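Local coordinates for inositol-3-phosphate synthase (Caenorhabditis elegans, PDB 1VKO), which belongs to the myo-inositol-1-phosphate synthase family and binds nicotinamide-adenine-dinucleotide in a Rossmann-type domain, at residues Pro200-Asn212 / Asn358-Phe370. Numbering follows the deposited sequence.
With NAD (nicotinamide-adenine-dinucleotide), chain G.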
loop_
_atom_site.group_PDB
_atom_site.type_symbol
_atom_site.label_atom_id
_atom_site.label_comp_id
_atom_site.label_asym_id
_atom_site.label_seq_id
_atom_site.Cartn_x
_atom_site.Cartn_y
_atom_site.Cartn_z
ATOM N N PRO A 200 40.073 3.092 8.058
ATOM C CA PRO A 200 38.844 2.966 8.860
ATOM C C PRO A 200 37.928 4.195 8.744
ATOM O O PRO A 200 36.700 4.077 8.660
ATOM C CB PRO A 200 39.384 2.836 10.278
ATOM C CG PRO A 200 40.728 2.175 10.097
ATOM C CD PRO A 200 41.279 2.737 8.832
ATOM N N ASP A 201 38.557 5.358 8.706
ATOM C CA ASP A 201 37.915 6.673 8.643
ATOM C C ASP A 201 37.045 6.996 7.400
ATOM O O ASP A 201 36.247 7.974 7.422
ATOM C CB ASP A 201 38.993 7.757 8.885
ATOM C CG ASP A 201 40.438 7.336 8.371
ATOM O OD1 ASP A 201 40.898 6.170 8.598
ATOM O OD2 ASP A 201 41.192 8.133 7.735
ATOM N N PHE A 202 37.151 6.198 6.333
ATOM C CA PHE A 202 36.318 6.411 5.127
ATOM C C PHE A 202 35.030 5.583 5.056
ATOM O O PHE A 202 34.233 5.814 4.156
ATOM C CB PHE A 202 37.132 6.289 3.805
ATOM C CG PHE A 202 38.075 7.457 3.540
ATOM C CD1 PHE A 202 39.329 7.498 4.113
ATOM C CD2 PHE A 202 37.693 8.523 2.729
ATOM C CE1 PHE A 202 40.193 8.592 3.922
ATOM C CE2 PHE A 202 38.562 9.597 2.516
ATOM C CZ PHE A 202 39.803 9.623 3.108
ATOM N N ILE A 203 34.780 4.645 5.987
ATOM C CA ILE A 203 33.474 3.908 6.002
ATOM C C ILE A 203 32.836 3.878 7.387
ATOM O O ILE A 203 33.411 4.461 8.320
ATOM C CB ILE A 203 33.611 2.461 5.455
ATOM C CG1 ILE A 203 34.356 1.571 6.431
ATOM C CG2 ILE A 203 34.327 2.433 4.104
ATOM C CD1 ILE A 203 34.946 0.335 5.776
ATOM N N ALA A 204 31.663 3.224 7.537
ATOM C CA ALA A 204 30.995 3.087 8.853
ATOM C C ALA A 204 31.895 2.381 9.870
ATOM O O ALA A 204 32.306 1.231 9.670
ATOM C CB ALA A 204 29.694 2.338 8.726
ATOM N N SER A 205 32.190 3.068 10.970
ATOM C CA SER A 205 33.042 2.488 12.024
ATOM C C SER A 205 32.614 1.058 12.463
ATOM O O SER A 205 33.401 0.317 13.085
ATOM C CB SER A 205 33.201 3.471 13.213
ATOM O OG SER A 205 32.116 3.411 14.115
ATOM N N ASN A 206 31.399 0.656 12.090
ATOM C CA ASN A 206 30.902 -0.676 12.445
ATOM C C ASN A 206 31.512 -1.867 11.636
ATOM O O ASN A 206 31.197 -3.047 11.883
ATOM C CB ASN A 206 29.337 -0.717 12.641
ATOM C CG ASN A 206 28.541 -0.434 11.354
ATOM O OD1 ASN A 206 28.831 -1.011 10.290
ATOM N ND2 ASN A 206 27.499 0.434 11.460
ATOM N N GLN A 207 32.435 -1.531 10.732
ATOM C CA GLN A 207 33.070 -2.499 9.840
ATOM C C GLN A 207 34.427 -3.020 10.330
ATOM O O GLN A 207 35.065 -3.781 9.614
ATOM C CB GLN A 207 33.243 -1.907 8.416
ATOM C CG GLN A 207 31.942 -1.386 7.772
ATOM C CD GLN A 207 31.008 -2.512 7.369
ATOM O OE1 GLN A 207 31.440 -3.512 6.746
ATOM N NE2 GLN A 207 29.730 -2.369 7.725
ATOM N N GLY A 208 34.841 -2.618 11.539
ATOM C CA GLY A 208 36.176 -2.916 12.095
ATOM C C GLY A 208 36.427 -4.396 12.298
ATOM O O GLY A 208 37.417 -4.932 11.803
ATOM N N ASP A 209 35.513 -5.033 13.038
ATOM C CA ASP A 209 35.399 -6.499 13.188
ATOM C C ASP A 209 35.613 -7.342 11.910
ATOM O O ASP A 209 36.184 -8.439 11.980
ATOM C CB ASP A 209 34.003 -6.860 13.752
ATOM C CG ASP A 209 34.000 -7.112 15.260
ATOM O OD1 ASP A 209 35.087 -7.364 15.840
ATOM O OD2 ASP A 209 32.939 -7.101 15.940
ATOM N N ARG A 210 35.132 -6.847 10.769
ATOM C CA ARG A 210 35.122 -7.615 9.517
ATOM C C ARG A 210 36.471 -7.573 8.786
ATOM O O ARG A 210 36.761 -8.419 7.932
ATOM C CB ARG A 210 33.993 -7.100 8.610
ATOM C CG ARG A 210 33.861 -7.746 7.242
ATOM C CD ARG A 210 33.032 -6.937 6.260
ATOM N NE ARG A 210 31.653 -7.406 6.243
ATOM C CZ ARG A 210 31.166 -8.312 5.402
ATOM N NH1 ARG A 210 31.952 -8.863 4.476
ATOM N NH2 ARG A 210 29.881 -8.661 5.490
ATOM N N ALA A 211 37.300 -6.604 9.144
ATOM C CA ALA A 211 38.487 -6.297 8.378
ATOM C C ALA A 211 39.704 -7.073 8.876
ATOM O O ALA A 211 40.403 -6.610 9.786
ATOM C CB ALA A 211 38.736 -4.796 8.406
ATOM N N ASN A 212 39.932 -8.258 8.289
ATOM C CA ASN A 212 41.024 -9.115 8.666
ATOM C C ASN A 212 41.918 -9.507 7.479
ATOM O O ASN A 212 42.719 -10.423 7.579
ATOM C CB ASN A 212 40.466 -10.357 9.360
ATOM C CG ASN A 212 39.905 -11.402 8.382
ATOM O OD1 ASN A 212 39.724 -11.149 7.182
ATOM N ND2 ASN A 212 39.642 -12.588 8.902
ATOM N N ASN A 358 20.945 -6.090 5.266
ATOM C CA ASN A 358 22.201 -6.647 4.764
ATOM C C ASN A 358 23.400 -5.827 5.275
ATOM O O ASN A 358 23.187 -4.897 6.074
ATOM C CB ASN A 358 22.168 -6.884 3.230
ATOM C CG ASN A 358 21.865 -5.624 2.398
ATOM O OD1 ASN A 358 21.925 -4.481 2.873
ATOM N ND2 ASN A 358 21.544 -5.847 1.129
ATOM N N ASN A 359 24.638 -6.160 4.868
ATOM C CA ASN A 359 25.804 -5.349 5.263
ATOM C C ASN A 359 25.825 -3.952 4.653
ATOM O O ASN A 359 26.471 -3.040 5.204
ATOM C CB ASN A 359 27.152 -6.026 5.004
ATOM C CG ASN A 359 28.313 -5.314 5.723
ATOM O OD1 ASN A 359 28.254 -5.093 6.937
ATOM N ND2 ASN A 359 29.357 -4.936 4.971
ATOM N N ASP A 360 25.142 -3.799 3.515
ATOM C CA ASP A 360 24.954 -2.494 2.876
ATOM C C ASP A 360 24.186 -1.561 3.851
ATOM O O ASP A 360 24.648 -0.445 4.127
ATOM C CB ASP A 360 24.273 -2.652 1.484
ATOM C CG ASP A 360 24.086 -1.314 0.733
ATOM O OD1 ASP A 360 24.868 -0.346 0.983
ATOM O OD2 ASP A 360 23.169 -1.135 -0.122
ATOM N N GLY A 361 23.062 -2.033 4.406
ATOM C CA GLY A 361 22.271 -1.249 5.370
ATOM C C GLY A 361 22.976 -0.907 6.685
ATOM O O GLY A 361 22.877 0.239 7.189
ATOM N N LYS A 362 23.674 -1.901 7.241
ATOM C CA LYS A 362 24.456 -1.744 8.477
ATOM C C LYS A 362 25.561 -0.673 8.317
ATOM O O LYS A 362 25.888 0.067 9.278
ATOM C CB LYS A 362 25.046 -3.100 8.883
ATOM C CG LYS A 362 25.830 -3.152 10.200
ATOM C CD LYS A 362 26.551 -4.514 10.298
ATOM C CE LYS A 362 27.834 -4.445 11.116
ATOM N NZ LYS A 362 27.705 -5.127 12.455
ATOM N N ASN A 363 26.110 -0.582 7.103
ATOM C CA ASN A 363 27.057 0.482 6.742
ATOM C C ASN A 363 26.413 1.878 6.610
ATOM O O ASN A 363 26.966 2.887 7.063
ATOM C CB ASN A 363 27.817 0.135 5.441
ATOM C CG ASN A 363 29.059 1.012 5.241
ATOM O OD1 ASN A 363 29.958 1.045 6.101
ATOM N ND2 ASN A 363 29.109 1.725 4.117
ATOM N N LEU A 364 25.241 1.921 5.982
ATOM C CA LEU A 364 24.466 3.156 5.842
ATOM C C LEU A 364 23.692 3.527 7.118
ATOM O O LEU A 364 22.875 4.458 7.076
ATOM C CB LEU A 364 23.530 3.066 4.620
ATOM C CG LEU A 364 24.197 2.572 3.322
ATOM C CD1 LEU A 364 23.169 1.928 2.376
ATOM C CD2 LEU A 364 24.991 3.699 2.629
ATOM N N SER A 365 23.950 2.802 8.228
ATOM C CA SER A 365 23.486 3.176 9.596
ATOM C C SER A 365 24.147 4.481 9.969
ATOM O O SER A 365 23.565 5.283 10.704
ATOM C CB SER A 365 23.931 2.177 10.689
ATOM O OG SER A 365 23.273 0.928 10.639
ATOM N N GLU A 366 25.390 4.667 9.495
ATOM C CA GLU A 366 26.211 5.823 9.913
ATOM C C GLU A 366 26.068 7.041 8.987
ATOM O O GLU A 366 25.830 6.889 7.777
ATOM C CB GLU A 366 27.661 5.418 10.215
ATOM C CG GLU A 366 27.755 4.525 11.444
ATOM C CD GLU A 366 29.170 4.345 11.983
ATOM O OE1 GLU A 366 30.092 5.109 11.608
ATOM O OE2 GLU A 366 29.362 3.411 12.790
ATOM N N ALA A 367 26.165 8.239 9.582
ATOM C CA ALA A 367 25.637 9.464 8.955
ATOM C C ALA A 367 26.355 9.901 7.662
ATOM O O ALA A 367 25.692 10.131 6.647
ATOM C CB ALA A 367 25.505 10.633 9.984
ATOM N N ARG A 368 27.684 9.992 7.703
ATOM C CA ARG A 368 28.523 10.386 6.540
ATOM C C ARG A 368 28.399 9.465 5.310
ATOM O O ARG A 368 28.579 9.910 4.162
ATOM C CB ARG A 368 30.000 10.527 6.959
ATOM N N GLN A 369 28.085 8.191 5.571
ATOM C CA GLN A 369 27.840 7.169 4.531
ATOM C C GLN A 369 26.423 7.310 3.956
ATOM O O GLN A 369 26.243 7.315 2.723
ATOM C CB GLN A 369 28.061 5.751 5.093
ATOM C CG GLN A 369 29.545 5.284 5.163
ATOM C CD GLN A 369 30.284 5.799 6.380
ATOM O OE1 GLN A 369 29.823 5.628 7.523
ATOM N NE2 GLN A 369 31.441 6.422 6.151
ATOM N N PHE A 370 25.429 7.443 4.847
ATOM C CA PHE A 370 24.055 7.807 4.441
ATOM C C PHE A 370 23.978 9.103 3.619
ATOM O O PHE A 370 23.187 9.154 2.678
ATOM C CB PHE A 370 23.087 7.892 5.632
ATOM C CG PHE A 370 21.768 8.529 5.285
ATOM C CD1 PHE A 370 20.784 7.800 4.609
ATOM C CD2 PHE A 370 21.524 9.874 5.595
ATOM C CE1 PHE A 370 19.559 8.391 4.260
ATOM C CE2 PHE A 370 20.294 10.485 5.251
ATOM C CZ PHE A 370 19.306 9.740 4.585
HETATM P PA NAD G . 28.170 -5.683 1.184
HETATM O O1A NAD G . 28.505 -5.282 2.540
HETATM O O2A NAD G . 27.538 -7.012 1.228
HETATM O O5B NAD G . 29.507 -5.632 0.332
HETATM C C5B NAD G . 30.577 -4.836 0.744
HETATM C C4B NAD G . 31.819 -5.707 0.744
HETATM O O4B NAD G . 32.937 -4.884 0.496
HETATM C C3B NAD G . 32.056 -6.370 2.071
HETATM O O3B NAD G . 32.602 -7.636 1.735
HETATM C C2B NAD G . 33.166 -5.599 2.727
HETATM O O2B NAD G . 34.023 -6.596 3.279
HETATM C C1B NAD G . 33.877 -4.984 1.525
HETATM N N9A NAD G . 34.679 -3.744 1.694
HETATM C C8A NAD G . 34.457 -2.651 2.476
HETATM N N7A NAD G . 35.485 -1.791 2.302
HETATM C C5A NAD G . 36.378 -2.292 1.429
HETATM C C6A NAD G . 37.615 -1.848 0.928
HETATM N N6A NAD G . 38.210 -0.710 1.320
HETATM N N1A NAD G . 38.293 -2.651 0.047
HETATM C C2A NAD G . 37.795 -3.870 -0.312
HETATM N N3A NAD G . 36.620 -4.296 0.218
HETATM C C4A NAD G . 35.897 -3.534 1.067
HETATM O O3 NAD G . 27.225 -4.594 0.442
HETATM P PN NAD G . 26.614 -4.913 -0.993
HETATM O O1N NAD G . 27.509 -5.909 -1.638
HETATM O O2N NAD G . 25.198 -5.240 -0.803
HETATM O O5D NAD G . 26.826 -3.568 -1.875
HETATM C C5D NAD G . 28.076 -2.902 -1.899
HETATM C C4D NAD G . 27.996 -1.421 -2.316
HETATM O O4D NAD G . 27.196 -1.275 -3.463
HETATM C C3D NAD G . 27.398 -0.498 -1.247
HETATM O O3D NAD G . 28.126 0.698 -1.231
HETATM C C2D NAD G . 26.054 -0.128 -1.821
HETATM O O2D NAD G . 25.575 1.160 -1.468
HETATM C C1D NAD G . 26.351 -0.159 -3.295
HETATM N N1N NAD G . 25.052 -0.227 -3.954
HETATM C C2N NAD G . 24.243 -1.301 -3.751
HETATM C C3N NAD G . 23.009 -1.327 -4.362
HETATM C C7N NAD G . 22.346 -2.651 -4.423
HETATM O O7N NAD G . 23.018 -3.695 -3.743
HETATM N N7N NAD G . 21.205 -2.800 -5.108
HETATM C C4N NAD G . 22.587 -0.276 -5.199
HETATM C C5N NAD G . 23.415 0.811 -5.375
HETATM C C6N NAD G . 24.662 0.835 -4.733
#
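Gln-207 and Asn-359 reach across the contact to meet amide to amide, where the loop between helices 178-188 and 220-238 packs against helix 359-363 and the start of helix 367-378 beside the NAD pocket. Followed outward from CB, the Gln-207 chain bends at chi2 (-72°), where CG passes 3.6 Å from OD1 of Asn-363. Gln-207 CD lies 3.8 Å from both Asn-359 ND2 and Asn-359 OD1. Gln-207 OE1 accepts from Asn-359 ND2 at 3.1 Å, and Gln-207 NE2 donates to Asn-359 OD1 at 3.2 Å. N-H...O angles near 160° make both bonds fairly straight at the donor, yet the amide planes are turned 50° apart. NE2 also donates to Asn-206 OD1, which helps fix the amide's rotation. Asn-359 ND2 has a second acceptor, O1A of NAD, at 2.6 Å, while Arg-210 lays one guanidinium face over this amide and reaches the adenosine ribose by a weak bond.

Farther along, Asn-206 ND2 donates to Lys-362 O at 2.7 Å; Ser-365 OG approaches that oxygen from the opposite face. Glu-366 receives Ser-205 twice: backbone N from above the carboxylate plane to OE1, and OG at the syn lone pair of OE2. Asn-363 gives its ND2 to Thr-251 O and with OD1 accepts from Ala-204 N.

Gln-207 thus probably acts as a second-shell residue that orients the Asn-359 amide gripping the dinucleotide's phosphate.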